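Local coordinates for high-potential iron-sulfur protein (Rhodoferax fermentans, PDB 1HLQ) that carries electrons through a high-potential [4Fe-4S] cluster, passing them via membrane-bound tetraheme cytochrome c in photosynthetic electron transfer, at residues V18-T21 and T22-D25. Numbering follows the deposited sequence.
With SO4 (sulfate ion), chain E.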
loop_
_atom_site.group_PDB
_atom_site.type_symbol
_atom_site.label_atom_id
_atom_site.label_comp_id
_atom_site.label_asym_id
_atom_site.label_seq_id
_atom_site.Cartn_x
_atom_site.Cartn_y
_atom_site.Cartn_z
ATOM N N VAL A 18 -1.091 14.253 -1.332
ATOM C CA VAL A 18 -0.627 15.624 -1.520
ATOM C C VAL A 18 0.350 15.907 -0.385
ATOM O O VAL A 18 0.173 15.469 0.751
ATOM C CB VAL A 18 -1.729 16.690 -1.564
ATOM C CG1 VAL A 18 -2.473 16.659 -2.894
ATOM C CG2 VAL A 18 -2.667 16.534 -0.387
ATOM N N ALA A 19 1.369 16.730 -0.680
ATOM C CA ALA A 19 2.322 17.113 0.332
ATOM C C ALA A 19 1.765 18.155 1.299
ATOM O O ALA A 19 2.358 18.338 2.359
ATOM C CB ALA A 19 3.607 17.650 -0.279
ATOM N N ASP A 20 0.616 18.732 0.972
ATOM C CA ASP A 20 -0.013 19.741 1.824
ATOM C C ASP A 20 -1.512 19.446 1.808
ATOM O O ASP A 20 -2.144 19.566 0.776
ATOM C CB ASP A 20 0.247 21.131 1.258
ATOM C CG ASP A 20 -0.354 22.271 2.046
ATOM O OD1 ASP A 20 0.046 23.429 1.727
ATOM O OD2 ASP A 20 -1.215 22.065 2.924
ATOM N N THR A 21 -2.046 19.053 2.951
ATOM C CA THR A 21 -3.455 18.710 3.097
ATOM C C THR A 21 -4.421 19.793 2.648
ATOM O O THR A 21 -5.539 19.485 2.208
ATOM C CB THR A 21 -3.736 18.292 4.547
ATOM O OG1 THR A 21 -5.028 17.685 4.573
ATOM C CG2 THR A 21 -3.732 19.475 5.491
ATOM N N THR A 22 -3.983 21.056 2.661
ATOM C CA THR A 22 -4.828 22.140 2.183
ATOM C C THR A 22 -4.898 22.208 0.665
ATOM O O THR A 22 -5.476 23.146 0.102
ATOM C CB THR A 22 -4.400 23.516 2.720
ATOM O OG1 THR A 22 -3.132 23.910 2.156
ATOM C CG2 THR A 22 -4.299 23.528 4.223
ATOM N N LYS A 23 -4.317 21.247 -0.047
ATOM C CA LYS A 23 -4.337 21.130 -1.485
ATOM C C LYS A 23 -4.934 19.808 -1.925
ATOM O O LYS A 23 -4.886 19.434 -3.087
ATOM C CB LYS A 23 -2.930 21.326 -2.062
ATOM C CG LYS A 23 -2.461 22.769 -1.849
ATOM C CD LYS A 23 -1.201 23.094 -2.610
ATOM C CE LYS A 23 -0.686 24.450 -2.132
ATOM N NZ LYS A 23 -1.733 25.496 -2.291
ATOM N N ALA A 24 -5.511 19.076 -0.969
ATOM C CA ALA A 24 -6.155 17.812 -1.275
ATOM C C ALA A 24 -7.316 18.017 -2.249
ATOM O O ALA A 24 -7.908 19.102 -2.280
ATOM C CB ALA A 24 -6.684 17.154 -0.005
ATOM N N ASP A 25 -7.642 16.993 -3.022
ATOM C CA ASP A 25 -8.773 17.129 -3.956
ATOM C C ASP A 25 -10.060 16.898 -3.187
ATOM O O ASP A 25 -10.592 15.793 -3.095
ATOM C CB ASP A 25 -8.612 16.155 -5.104
ATOM C CG ASP A 25 -9.704 16.314 -6.164
ATOM O OD1 ASP A 25 -9.489 15.682 -7.211
ATOM O OD2 ASP A 25 -10.696 17.022 -5.918
HETATM S S SO4 E . -0.403 28.775 -2.106
HETATM O O1 SO4 E . 0.070 27.431 -1.642
HETATM O O2 SO4 E . -1.616 28.602 -2.973
HETATM O O3 SO4 E . 0.680 29.428 -2.903
HETATM O O4 SO4 E . -0.748 29.616 -0.912
#
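With CG of Asp20 turned opposite its own backbone N (chi1 180°) and OG1 of Thr22 set between backbone N and carbonyl carbon (chi1 68°), the carboxylate and the hydroxyl two residues on are brought together. Asp20 OD2 accepts twice: from Thr22 OG1 at 2.8 Å and from Thr22 N at 3.0 Å. Both donors come from one face of the carboxylate, well above its plane, which restrains the group but does not hold it flat. The pattern is that of an Asx turn, in which an aspartate side chain takes up the backbone NH two residues later, and here it opens a short 3-10 turn. Within that turn Lys23 N donates to Asp20 O at 2.9 Å, and Ala24 N to Thr21 O at 3.2 Å. CB of Lys23 lies 3.4 Å from Asp20 O, and from there the chain runs extended until a bend at its last torsion; NZ then grips a sulfate, probably from the crystallisation liquor, with a bond of 2.7 Å to O1 and a weak one to O2. Elsewhere in the turn, CG2 of Val18 rests against Ala24, 3.8 Å from its CA. Thr21 faces inward, where its OG1 is hydrogen-bonded to the backbone O of Gln36, and backbone bonds tie Val18 to Trp67 and Thr21 to Lys65, in the part of the chain that supplies the cluster ligand Cys68. Two donors on OD2 would probably favour the ionised form of Asp20; the lysine ammonium, 4.9 Å from OD1, is engaged with the sulfate, and any help from its charge is probably slight in the crystal.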